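Side-chain contacts in INSIG protein homolog (PDB 4XU6), which binds diacylglycerol in the membrane as a homotrimeric bacterial member of the INSIG family of transmembrane proteins: residues I21-H26 with G30-H35; I51-A56 with F169-V174; A141-G146 with F158-F163. One frame throughout, in Å; residues are numbered along the deposited sequence.

Contact 1: residues I21-H26 with G30-H35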
ATOM      1  N   ILE A  21       1.575   6.490  18.549  1.00 21.77           N
ATOM      2  CA  ILE A  21       1.527   7.151  17.245  1.00 22.97           C
ATOM      3  C   ILE A  21       0.158   6.942  16.600  1.00 22.22           C
ATOM      4  O   ILE A  21      -0.457   7.887  16.099  1.00 19.97           O
ATOM      5  CB  ILE A  21       2.639   6.629  16.305  1.00 22.96           C
ATOM      6  CG1 ILE A  21       4.018   7.054  16.820  1.00 23.47           C
ATOM      7  CG2 ILE A  21       2.427   7.142  14.865  1.00 25.83           C
ATOM      8  CD1 ILE A  21       5.184   6.269  16.179  1.00 24.93           C
ATOM      9  N   GLY A  22      -0.315   5.700  16.612  1.00 21.09           N
ATOM     10  CA  GLY A  22      -1.609   5.388  16.034  1.00 22.76           C
ATOM     11  C   GLY A  22      -2.747   6.043  16.800  1.00 23.45           C
ATOM     12  O   GLY A  22      -3.698   6.558  16.209  1.00 20.33           O
ATOM     13  N   ASP A  23      -2.663   6.031  18.125  1.00 21.40           N
ATOM     14  CA  ASP A  23      -3.737   6.625  18.919  1.00 21.67           C
ATOM     15  C   ASP A  23      -3.744   8.149  18.796  1.00 21.16           C
ATOM     16  O   ASP A  23      -4.802   8.753  18.710  1.00 20.76           O
ATOM     17  CB  ASP A  23      -3.628   6.204  20.378  1.00 23.51           C
ATOM     18  CG  ASP A  23      -4.946   6.341  21.132  1.00 26.90           C
ATOM     19  OD1 ASP A  23      -6.016   6.023  20.565  1.00 25.14           O
ATOM     20  OD2 ASP A  23      -4.900   6.762  22.309  1.00 24.81           O
ATOM     21  N   HIS A  24      -2.570   8.774  18.765  1.00 20.80           N
ATOM     22  CA  HIS A  24      -2.538  10.206  18.484  1.00 23.06           C
ATOM     23  C   HIS A  24      -3.213  10.501  17.141  1.00 22.54           C
ATOM     24  O   HIS A  24      -3.975  11.457  17.017  1.00 20.60           O
ATOM     25  CB  HIS A  24      -1.113  10.752  18.440  1.00 22.59           C
ATOM     26  CG  HIS A  24      -1.043  12.127  17.849  1.00 24.81           C
ATOM     27  ND1 HIS A  24      -1.439  13.251  18.541  1.00 26.42           N
ATOM     28  CD2 HIS A  24      -0.695  12.550  16.609  1.00 25.23           C
ATOM     29  CE1 HIS A  24      -1.306  14.314  17.765  1.00 29.38           C
ATOM     30  NE2 HIS A  24      -0.862  13.916  16.586  1.00 26.75           N
ATOM     31  N   SER A  25      -2.929   9.674  16.139  1.00 19.37           N
ATOM     32  CA  SER A  25      -3.529   9.848  14.818  1.00 19.78           C
ATOM     33  C   SER A  25      -5.058   9.770  14.875  1.00 18.64           C
ATOM     34  O   SER A  25      -5.749  10.597  14.277  1.00 22.13           O
ATOM     35  CB  SER A  25      -2.969   8.813  13.835  1.00 19.29           C
ATOM     36  OG  SER A  25      -1.579   9.011  13.646  1.00 21.25           O
ATOM     37  N   HIS A  26      -5.590   8.786  15.601  1.00 20.86           N
ATOM     38  CA  HIS A  26      -7.041   8.685  15.784  1.00 21.00           C
ATOM     39  C   HIS A  26      -7.633   9.901  16.501  1.00 21.90           C
ATOM     40  O   HIS A  26      -8.681  10.420  16.107  1.00 22.58           O
ATOM     41  CB  HIS A  26      -7.407   7.405  16.547  1.00 20.55           C
ATOM     42  CG  HIS A  26      -7.501   6.194  15.671  1.00 22.77           C
ATOM     43  ND1 HIS A  26      -7.691   4.921  16.168  1.00 28.99           N
ATOM     44  CD2 HIS A  26      -7.445   6.066  14.323  1.00 23.35           C
ATOM     45  CE1 HIS A  26      -7.738   4.062  15.164  1.00 29.52           C
ATOM     46  NE2 HIS A  26      -7.593   4.732  14.033  1.00 24.59           N
ATOM     47  N   GLY A  30     -10.058  12.933  14.887  1.00 24.15           N
ATOM     48  CA  GLY A  30     -11.423  12.793  15.374  1.00 23.96           C
ATOM     49  C   GLY A  30     -12.023  11.407  15.176  1.00 25.78           C
ATOM     50  O   GLY A  30     -13.242  11.224  15.272  1.00 24.72           O
ATOM     51  N   THR A  31     -11.175  10.424  14.891  1.00 20.91           N
ATOM     52  CA  THR A  31     -11.642   9.041  14.769  1.00 23.08           C
ATOM     53  C   THR A  31     -12.177   8.582  16.124  1.00 24.77           C
ATOM     54  O   THR A  31     -13.194   7.892  16.202  1.00 24.04           O
ATOM     55  CB  THR A  31     -10.499   8.090  14.331  1.00 23.52           C
ATOM     56  OG1 THR A  31      -9.954   8.530  13.079  1.00 22.69           O
ATOM     57  CG2 THR A  31     -11.002   6.640  14.193  1.00 23.17           C
ATOM     58  N   THR A  32     -11.465   8.956  17.186  1.00 23.91           N
ATOM     59  CA  THR A  32     -11.893   8.652  18.547  1.00 23.91           C
ATOM     60  C   THR A  32     -11.795   9.912  19.389  1.00 25.64           C
ATOM     61  O   THR A  32     -11.118  10.878  19.002  1.00 22.64           O
ATOM     62  CB  THR A  32     -11.013   7.571  19.218  1.00 23.15           C
ATOM     63  OG1 THR A  32      -9.637   7.997  19.232  1.00 23.79           O
ATOM     64  CG2 THR A  32     -11.128   6.224  18.490  1.00 25.89           C
ATOM     65  N   VAL A  33     -12.474   9.896  20.536  1.00 23.05           N
ATOM     66  CA  VAL A  33     -12.418  10.991  21.508  1.00 25.61           C
ATOM     67  C   VAL A  33     -12.387  10.367  22.891  1.00 24.45           C
ATOM     68  O   VAL A  33     -13.219   9.514  23.186  1.00 26.13           O
ATOM     69  CB  VAL A  33     -13.697  11.865  21.458  1.00 28.56           C
ATOM     70  CG1 VAL A  33     -13.632  12.981  22.514  1.00 31.12           C
ATOM     71  CG2 VAL A  33     -13.918  12.448  20.078  1.00 35.12           C
ATOM     72  N   TYR A  34     -11.455  10.780  23.748  1.00 22.61           N
ATOM     73  CA  TYR A  34     -11.433  10.269  25.118  1.00 22.94           C
ATOM     74  C   TYR A  34     -12.343  11.071  26.059  1.00 27.29           C
ATOM     75  O   TYR A  34     -12.524  12.278  25.890  1.00 27.34           O
ATOM     76  CB  TYR A  34     -10.014  10.242  25.678  1.00 26.14           C
ATOM     77  CG  TYR A  34      -9.171   9.102  25.147  1.00 25.16           C
ATOM     78  CD1 TYR A  34      -9.318   7.817  25.652  1.00 26.74           C
ATOM     79  CD2 TYR A  34      -8.217   9.314  24.153  1.00 24.14           C
ATOM     80  CE1 TYR A  34      -8.557   6.769  25.178  1.00 23.83           C
ATOM     81  CE2 TYR A  34      -7.441   8.263  23.667  1.00 23.55           C
ATOM     82  CZ  TYR A  34      -7.618   6.991  24.191  1.00 22.02           C
ATOM     83  OH  TYR A  34      -6.862   5.931  23.737  1.00 23.88           O
ATOM     84  N   HIS A  35     -12.918  10.380  27.037  1.00 28.93           N
ATOM     85  CA  HIS A  35     -13.752  11.019  28.056  1.00 31.05           C
ATOM     86  C   HIS A  35     -13.306  10.559  29.437  1.00 34.35           C
ATOM     87  O   HIS A  35     -14.126  10.090  30.229  1.00 42.88           O
ATOM     88  CB  HIS A  35     -15.225  10.639  27.864  1.00 29.13           C
ATOM     89  CG  HIS A  35     -15.777  10.998  26.519  1.00 35.42           C
ATOM     90  ND1 HIS A  35     -15.935  12.301  26.102  1.00 37.15           N
ATOM     91  CD2 HIS A  35     -16.215  10.220  25.502  1.00 32.36           C
ATOM     92  CE1 HIS A  35     -16.439  12.311  24.880  1.00 38.17           C
ATOM     93  NE2 HIS A  35     -16.617  11.061  24.493  1.00 36.61           N
TER
HETATM   94  O   HOH W   1      -8.630   6.236  21.018  1.00 27.43           O
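A Schellman motif ends helix 5-29, and His26 O accepts two weak bonds there, from Thr31 N just before strand 32-34 and from Thr32 N, the first residue of that strand. Gly30, with positive phi, turns the chain. Thr31 N then reaches His26 O at 2.8 Å and Thr32 N reaches it at 3.3 Å, while Thr29 OG1 also bonds to this oxygen. Thr31 lays its methyl over one face of the His26 imidazole as a CH-pi contact, CG2 lying 3.8 Å from the ring centroid and displaced toward the rim. On the same helix, one turn earlier, Asp23 turns its CG anti to the backbone N (chi1 -159°), which brings the carboxylate to the strand. Tyr34 OH donates to Asp23 OD2 at 2.6 Å, on the syn side and 24° out of the carboxylate plane. The two planes stand 83° apart, with OD2 at the phenol edge. Ser45 OG also binds OD2, and a water donates to Asp23 OD1 at 2.7 Å while lying 2.7 Å from Thr32 OG1. These donors probably favour a charged carboxylate. His26, a diacylglycerol-binding residue, is steadied by Thr93 OG1 on NE2 and meets Tyr90 edge-to-face, both on helix 76-96. Asp23 and Tyr34 also lean on Phe49 of helix 48-64, and strand 32-34 pairs antiparallel with strand 148-150.

Contact 2: residues I51-A56 with F169-V174; sequences ILVGAA and FAFGVV. With TDA (N-tridecanoic acid), chain E.
Val53 O accepts a hydrogen bond from Thr57 OG1, one turn further along helix 48-64, and Phe171 CZ of helix 164-184 packs 3.9 Å from Val53 O. Phe171 is the side chain that spans the gap between the two helices. With CG anti to the backbone N (chi1 166°), its ring reaches across to the other helix, where Ala56 CB meets the ring edge 4.0 Å from CE2. Val53 adds its CG1 branch at 4.2 Å from Phe171 CZ. One ring face carries the acyl chain of n-tridecanoic acid. C28 of the lipid lies 3.4 Å from Phe171 CD1, offset toward the rim, and C26 and C31 touch the same ring. The lipid is also held from the other helix, since Val53 CG1 approaches C28 to 3.7 Å. At the far end of the acyl chain, Val174 CG1 touches the terminal methyl, C33, at 3.8 Å. A second n-tridecanoic acid touches Leu52 and Ala56. Apolar branches and a ring face packed along an acyl chain make this part of the n-tridecanoic acid pocket between transmembrane helices; His26 and Tyr150 belong to the same pocket, which therefore probably also takes an acyl chain of diacylglycerol.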
ATOM      1  N   ILE A  51       0.377   1.043  27.810  1.00 28.02           N
ATOM      2  CA  ILE A  51       0.694  -0.114  28.646  1.00 26.50           C
ATOM      3  C   ILE A  51      -0.120  -1.331  28.202  1.00 24.50           C
ATOM      4  O   ILE A  51       0.421  -2.433  28.106  1.00 27.23           O
ATOM      5  CB  ILE A  51       0.456   0.160  30.152  1.00 29.91           C
ATOM      6  CG1 ILE A  51       1.324   1.329  30.627  1.00 31.85           C
ATOM      7  CG2 ILE A  51       0.760  -1.089  30.979  1.00 31.60           C
ATOM      8  CD1 ILE A  51       1.057   1.741  32.081  1.00 36.18           C
ATOM      9  N   LEU A  52      -1.410  -1.138  27.924  1.00 26.26           N
ATOM     10  CA  LEU A  52      -2.235  -2.246  27.427  1.00 28.62           C
ATOM     11  C   LEU A  52      -1.712  -2.813  26.105  1.00 26.97           C
ATOM     12  O   LEU A  52      -1.556  -4.023  25.966  1.00 25.57           O
ATOM     13  CB  LEU A  52      -3.693  -1.832  27.245  1.00 27.99           C
ATOM     14  CG  LEU A  52      -4.618  -1.761  28.461  1.00 35.94           C
ATOM     15  CD1 LEU A  52      -6.044  -1.523  28.005  1.00 32.51           C
ATOM     16  CD2 LEU A  52      -4.520  -3.048  29.287  1.00 41.13           C
ATOM     17  N   VAL A  53      -1.454  -1.946  25.128  1.00 23.95           N
ATOM     18  CA  VAL A  53      -1.000  -2.423  23.820  1.00 24.71           C
ATOM     19  C   VAL A  53       0.409  -3.016  23.902  1.00 23.62           C
ATOM     20  O   VAL A  53       0.714  -4.030  23.263  1.00 24.28           O
ATOM     21  CB  VAL A  53      -1.051  -1.311  22.746  1.00 24.60           C
ATOM     22  CG1 VAL A  53      -0.546  -1.855  21.388  1.00 24.00           C
ATOM     23  CG2 VAL A  53      -2.475  -0.750  22.622  1.00 24.53           C
ATOM     24  N   GLY A  54       1.268  -2.387  24.698  1.00 22.56           N
ATOM     25  CA  GLY A  54       2.618  -2.886  24.893  1.00 22.51           C
ATOM     26  C   GLY A  54       2.590  -4.274  25.517  1.00 25.08           C
ATOM     27  O   GLY A  54       3.344  -5.173  25.121  1.00 22.86           O
ATOM     28  N   ALA A  55       1.709  -4.455  26.494  1.00 25.34           N
ATOM     29  CA  ALA A  55       1.577  -5.748  27.170  1.00 24.93           C
ATOM     30  C   ALA A  55       1.024  -6.814  26.219  1.00 25.59           C
ATOM     31  O   ALA A  55       1.447  -7.978  26.245  1.00 26.07           O
ATOM     32  CB  ALA A  55       0.685  -5.607  28.394  1.00 26.04           C
ATOM     33  N   ALA A  56       0.072  -6.413  25.387  1.00 23.99           N
ATOM     34  CA  ALA A  56      -0.481  -7.307  24.376  1.00 24.66           C
ATOM     35  C   ALA A  56       0.573  -7.744  23.362  1.00 24.42           C
ATOM     36  O   ALA A  56       0.566  -8.890  22.919  1.00 23.24           O
ATOM     37  CB  ALA A  56      -1.651  -6.651  23.674  1.00 25.31           C
ATOM     38  N   PHE A 169      -5.965  -8.154  13.902  1.00 20.21           N
ATOM     39  CA  PHE A 169      -5.461  -9.396  13.310  1.00 19.85           C
ATOM     40  C   PHE A 169      -4.027  -9.220  12.793  1.00 18.76           C
ATOM     41  O   PHE A 169      -3.149 -10.018  13.096  1.00 18.63           O
ATOM     42  CB  PHE A 169      -6.375  -9.886  12.181  1.00 19.51           C
ATOM     43  CG  PHE A 169      -5.829 -11.096  11.455  1.00 21.43           C
ATOM     44  CD1 PHE A 169      -6.040 -12.379  11.958  1.00 22.50           C
ATOM     45  CD2 PHE A 169      -5.070 -10.944  10.297  1.00 21.70           C
ATOM     46  CE1 PHE A 169      -5.516 -13.498  11.297  1.00 25.07           C
ATOM     47  CE2 PHE A 169      -4.551 -12.050   9.628  1.00 22.68           C
ATOM     48  CZ  PHE A 169      -4.769 -13.330  10.133  1.00 23.60           C
ATOM     49  N   ALA A 170      -3.799  -8.162  12.018  1.00 21.34           N
ATOM     50  CA  ALA A 170      -2.466  -7.869  11.494  1.00 20.67           C
ATOM     51  C   ALA A 170      -1.471  -7.635  12.626  1.00 17.86           C
ATOM     52  O   ALA A 170      -0.342  -8.090  12.560  1.00 17.56           O
ATOM     53  CB  ALA A 170      -2.506  -6.652  10.546  1.00 20.68           C
ATOM     54  N   PHE A 171      -1.897  -6.913  13.657  1.00 18.31           N
ATOM     55  CA  PHE A 171      -1.090  -6.728  14.863  1.00 20.23           C
ATOM     56  C   PHE A 171      -0.652  -8.084  15.462  1.00 17.76           C
ATOM     57  O   PHE A 171       0.536  -8.303  15.722  1.00 18.87           O
ATOM     58  CB  PHE A 171      -1.885  -5.864  15.867  1.00 19.04           C
ATOM     59  CG  PHE A 171      -1.323  -5.856  17.277  1.00 20.53           C
ATOM     60  CD1 PHE A 171       0.026  -5.608  17.520  1.00 24.64           C
ATOM     61  CD2 PHE A 171      -2.169  -6.072  18.357  1.00 24.28           C
ATOM     62  CE1 PHE A 171       0.529  -5.597  18.829  1.00 24.26           C
ATOM     63  CE2 PHE A 171      -1.686  -6.058  19.669  1.00 26.69           C
ATOM     64  CZ  PHE A 171      -0.346  -5.809  19.908  1.00 23.22           C
ATOM     65  N   GLY A 172      -1.600  -8.994  15.665  1.00 22.37           N
ATOM     66  CA  GLY A 172      -1.265 -10.311  16.197  1.00 21.46           C
ATOM     67  C   GLY A 172      -0.284 -11.104  15.335  1.00 21.38           C
ATOM     68  O   GLY A 172       0.649 -11.737  15.847  1.00 20.04           O
ATOM     69  N   VAL A 173      -0.490 -11.088  14.021  1.00 20.26           N
ATOM     70  CA  VAL A 173       0.442 -11.748  13.109  1.00 20.44           C
ATOM     71  C   VAL A 173       1.872 -11.217  13.275  1.00 21.09           C
ATOM     72  O   VAL A 173       2.846 -11.984  13.325  1.00 19.79           O
ATOM     73  CB  VAL A 173      -0.000 -11.566  11.641  1.00 20.38           C
ATOM     74  CG1 VAL A 173       1.090 -12.055  10.683  1.00 21.04           C
ATOM     75  CG2 VAL A 173      -1.312 -12.293  11.387  1.00 21.95           C
ATOM     76  N   VAL A 174       1.999  -9.898  13.358  1.00 19.84           N
ATOM     77  CA  VAL A 174       3.318  -9.292  13.460  1.00 19.08           C
ATOM     78  C   VAL A 174       3.936  -9.487  14.859  1.00 19.21           C
ATOM     79  O   VAL A 174       5.134  -9.705  14.976  1.00 21.23           O
ATOM     80  CB  VAL A 174       3.294  -7.808  13.009  1.00 21.15           C
ATOM     81  CG1 VAL A 174       4.622  -7.126  13.300  1.00 23.42           C
ATOM     82  CG2 VAL A 174       2.960  -7.742  11.506  1.00 20.06           C
TER
HETATM   83  O21 TDA E 304      -8.110   1.885  17.674  1.00 38.27           O
HETATM   84  O22 TDA E 304      -8.301   2.276  19.960  1.00 39.98           O
HETATM   85  C21 TDA E 304      -7.707   1.677  19.063  1.00 32.23           C
HETATM   86  C22 TDA E 304      -6.536   0.799  19.398  1.00 27.69           C
HETATM   87  C23 TDA E 304      -6.146  -0.093  18.215  1.00 27.84           C
HETATM   88  C24 TDA E 304      -4.856  -0.862  18.503  1.00 28.30           C
HETATM   89  C25 TDA E 304      -4.526  -1.837  17.372  1.00 25.32           C
HETATM   90  C26 TDA E 304      -3.228  -2.598  17.625  1.00 31.04           C
HETATM   91  C27 TDA E 304      -2.067  -1.620  17.519  1.00 30.30           C
HETATM   92  C28 TDA E 304      -0.729  -2.293  17.723  1.00 35.45           C
HETATM   93  C29 TDA E 304       0.363  -1.237  17.764  1.00 34.42           C
HETATM   94  C30 TDA E 304       1.699  -1.942  17.913  1.00 32.27           C
HETATM   95  C31 TDA E 304       2.009  -2.736  16.653  1.00 34.74           C
HETATM   96  C32 TDA E 304       3.425  -3.297  16.699  1.00 34.82           C
HETATM   97  C33 TDA E 304       3.559  -4.514  15.793  1.00 34.63           C

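Contact 3: residues A141-G146 with F158-F163; sequences ALVQLG and FGVAPF
The rings of Phe163 and Phe158 flank, in sequence, the loop residues Gly159 and Val160 that meet Val143: the Phe163 ring has Ala161 CB over one face, 3.3 Å above its plane and offset toward the rim, and its side chain packs on Val104 and Val108 of helix 101-119. The Phe158 ring leads away from the last turn of helix 122-144, although its side chain touches Ile140 of that helix. Between these aromatic residues the loop presents Gly159 and Val160 to the helix. Val143 CG2 meets Val160 CG1 at 3.9 Å, the two side chains lying at a slant to one another. With Val143 CG1 anti to the backbone N (chi1 167°), that branch is turned to the glycine instead, 4.1 Å from Gly159 O. The backbones are nearest at this point, Val143 CA and Gly159 CA being 6.7 Å apart. Beside the contact helix 122-144 finishes: Leu145 N still makes a regular helical bond to Ala141 O at 3.0 Å, and a Schellman motif follows, in which Gly146 takes positive phi and Gly146 N bonds to Val143 O at 2.9 Å before the chain runs into strand 148-150. The loop 158-163 thus returns from that strand to pack on the helix that preceded it. Val160 also touches Tyr150, a diacylglycerol-binding residue, together with Glu139 and Ile140, and its side chain is about 8 Å from a bound n-tridecanoic acid. Val143 lies against Phe148 as well, while its neighbour Leu142 touches another n-tridecanoic acid molecule.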
ATOM      1  N   ALA A 141     -16.220  -2.865  25.590  1.00 29.43           N
ATOM      2  CA  ALA A 141     -16.483  -2.694  27.020  1.00 32.21           C
ATOM      3  C   ALA A 141     -16.098  -1.296  27.504  1.00 31.49           C
ATOM      4  O   ALA A 141     -16.835  -0.676  28.269  1.00 30.53           O
ATOM      5  CB  ALA A 141     -15.742  -3.750  27.833  1.00 29.59           C
ATOM      6  N   LEU A 142     -14.930  -0.815  27.080  1.00 29.38           N
ATOM      7  CA  LEU A 142     -14.463   0.517  27.466  1.00 29.14           C
ATOM      8  C   LEU A 142     -15.387   1.619  26.954  1.00 32.16           C
ATOM      9  O   LEU A 142     -15.656   2.598  27.654  1.00 31.21           O
ATOM     10  CB  LEU A 142     -13.017   0.747  26.996  1.00 29.39           C
ATOM     11  CG  LEU A 142     -11.926   0.006  27.773  1.00 31.69           C
ATOM     12  CD1 LEU A 142     -10.596   0.092  27.056  1.00 30.03           C
ATOM     13  CD2 LEU A 142     -11.778   0.546  29.185  1.00 31.91           C
ATOM     14  N   VAL A 143     -15.880   1.457  25.731  1.00 29.16           N
ATOM     15  CA  VAL A 143     -16.827   2.404  25.162  1.00 27.40           C
ATOM     16  C   VAL A 143     -18.172   2.387  25.903  1.00 32.06           C
ATOM     17  O   VAL A 143     -18.747   3.443  26.175  1.00 31.61           O
ATOM     18  CB  VAL A 143     -17.028   2.159  23.648  1.00 29.66           C
ATOM     19  CG1 VAL A 143     -18.237   2.913  23.133  1.00 32.06           C
ATOM     20  CG2 VAL A 143     -15.766   2.568  22.875  1.00 27.85           C
ATOM     21  N   GLN A 144     -18.669   1.201  26.243  1.00 31.36           N
ATOM     22  CA  GLN A 144     -19.921   1.123  27.002  1.00 36.77           C
ATOM     23  C   GLN A 144     -19.754   1.753  28.393  1.00 37.21           C
ATOM     24  O   GLN A 144     -20.709   2.287  28.962  1.00 36.74           O
ATOM     25  CB  GLN A 144     -20.431  -0.323  27.109  1.00 39.69           C
ATOM     26  CG  GLN A 144     -21.797  -0.450  27.803  1.00 50.19           C
ATOM     27  CD  GLN A 144     -22.897   0.379  27.136  1.00 58.34           C
ATOM     28  OE1 GLN A 144     -22.913   0.552  25.915  1.00 61.35           O
ATOM     29  NE2 GLN A 144     -23.822   0.895  27.945  1.00 59.93           N
ATOM     30  N   LEU A 145     -18.533   1.709  28.922  1.00 34.67           N
ATOM     31  CA  LEU A 145     -18.225   2.338  30.207  1.00 36.15           C
ATOM     32  C   LEU A 145     -18.046   3.855  30.102  1.00 37.65           C
ATOM     33  O   LEU A 145     -17.899   4.533  31.119  1.00 36.43           O
ATOM     34  CB  LEU A 145     -16.980   1.714  30.838  1.00 34.08           C
ATOM     35  CG  LEU A 145     -17.111   0.297  31.401  1.00 38.69           C
ATOM     36  CD1 LEU A 145     -15.742  -0.262  31.771  1.00 39.12           C
ATOM     37  CD2 LEU A 145     -18.040   0.278  32.607  1.00 39.92           C
ATOM     38  N   GLY A 146     -18.039   4.381  28.879  1.00 31.85           N
ATOM     39  CA  GLY A 146     -17.944   5.816  28.665  1.00 34.16           C
ATOM     40  C   GLY A 146     -16.524   6.361  28.714  1.00 33.31           C
ATOM     41  O   GLY A 146     -16.310   7.571  28.806  1.00 33.25           O
ATOM     42  N   PHE A 158     -20.853  -2.563  17.447  1.00 34.61           N
ATOM     43  CA  PHE A 158     -21.244  -2.370  18.845  1.00 31.27           C
ATOM     44  C   PHE A 158     -20.561  -1.170  19.494  1.00 31.08           C
ATOM     45  O   PHE A 158     -20.087  -1.261  20.632  1.00 33.92           O
ATOM     46  CB  PHE A 158     -20.953  -3.622  19.671  1.00 32.63           C
ATOM     47  CG  PHE A 158     -21.574  -4.871  19.117  1.00 40.59           C
ATOM     48  CD1 PHE A 158     -22.952  -5.054  19.161  1.00 46.54           C
ATOM     49  CD2 PHE A 158     -20.782  -5.865  18.561  1.00 40.32           C
ATOM     50  CE1 PHE A 158     -23.529  -6.207  18.656  1.00 47.15           C
ATOM     51  CE2 PHE A 158     -21.347  -7.022  18.050  1.00 48.00           C
ATOM     52  CZ  PHE A 158     -22.726  -7.194  18.098  1.00 47.08           C
ATOM     53  N   GLY A 159     -20.493  -0.060  18.768  1.00 28.05           N
ATOM     54  CA  GLY A 159     -19.904   1.153  19.307  1.00 29.83           C
ATOM     55  C   GLY A 159     -18.466   1.404  18.883  1.00 27.46           C
ATOM     56  O   GLY A 159     -17.940   2.495  19.096  1.00 27.28           O
ATOM     57  N   VAL A 160     -17.822   0.404  18.287  1.00 26.50           N
ATOM     58  CA  VAL A 160     -16.449   0.578  17.808  1.00 25.93           C
ATOM     59  C   VAL A 160     -16.323   0.334  16.293  1.00 27.11           C
ATOM     60  O   VAL A 160     -17.274  -0.096  15.639  1.00 26.95           O
ATOM     61  CB  VAL A 160     -15.435  -0.300  18.584  1.00 26.14           C
ATOM     62  CG1 VAL A 160     -15.589  -0.111  20.092  1.00 24.20           C
ATOM     63  CG2 VAL A 160     -15.574  -1.784  18.206  1.00 25.34           C
ATOM     64  N   ALA A 161     -15.148   0.609  15.732  1.00 23.80           N
ATOM     65  CA  ALA A 161     -14.983   0.505  14.279  1.00 25.61           C
ATOM     66  C   ALA A 161     -14.809  -0.939  13.818  1.00 21.92           C
ATOM     67  O   ALA A 161     -14.024  -1.692  14.394  1.00 23.91           O
ATOM     68  CB  ALA A 161     -13.812   1.357  13.811  1.00 23.36           C
ATOM     69  N   PRO A 162     -15.557  -1.336  12.778  1.00 22.53           N
ATOM     70  CA  PRO A 162     -15.379  -2.671  12.192  1.00 25.32           C
ATOM     71  C   PRO A 162     -13.935  -2.928  11.739  1.00 22.40           C
ATOM     72  O   PRO A 162     -13.492  -4.074  11.793  1.00 23.14           O
ATOM     73  CB  PRO A 162     -16.338  -2.657  10.998  1.00 23.62           C
ATOM     74  CG  PRO A 162     -17.458  -1.719  11.450  1.00 25.53           C
ATOM     75  CD  PRO A 162     -16.735  -0.631  12.235  1.00 25.33           C
ATOM     76  N   PHE A 163     -13.208  -1.881  11.335  1.00 23.34           N
ATOM     77  CA  PHE A 163     -11.819  -2.057  10.905  1.00 22.83           C
ATOM     78  C   PHE A 163     -10.890  -2.578  12.006  1.00 21.29           C
ATOM     79  O   PHE A 163      -9.790  -3.029  11.715  1.00 20.67           O
ATOM     80  CB  PHE A 163     -11.229  -0.801  10.218  1.00 21.10           C
ATOM     81  CG  PHE A 163     -11.058   0.410  11.125  1.00 22.08           C
ATOM     82  CD1 PHE A 163     -10.137   0.404  12.179  1.00 22.91           C
ATOM     83  CD2 PHE A 163     -11.768   1.574  10.869  1.00 21.17           C
ATOM     84  CE1 PHE A 163      -9.971   1.533  12.991  1.00 22.99           C
ATOM     85  CE2 PHE A 163     -11.610   2.712  11.668  1.00 26.41           C
ATOM     86  CZ  PHE A 163     -10.708   2.688  12.730  1.00 25.14           C
TER

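How the contacts relate
From the N terminus, contact 1 closes first, across the last turn of helix 5-29, where the chain turns into strand 32-34. Contact 2 then opens on helix 48-64 and closes more than a hundred residues later, joining it to helix 164-184. Contact 3 lies wholly within that long span, closing the small loop from the end of helix 122-144 through strand 148-150 to residues 158-163. Contacts 1 and 3 adjoin at one end of the helix bundle, where strands 32-34 and 148-150 pair antiparallel: His35 CB is 3.4 Å from Gly146 O, and His26 NE2 is 3.9 Å from Phe163 CZ. Contact 2 sits near the centre of the chain, its centre about 17 Å from that of contact 1.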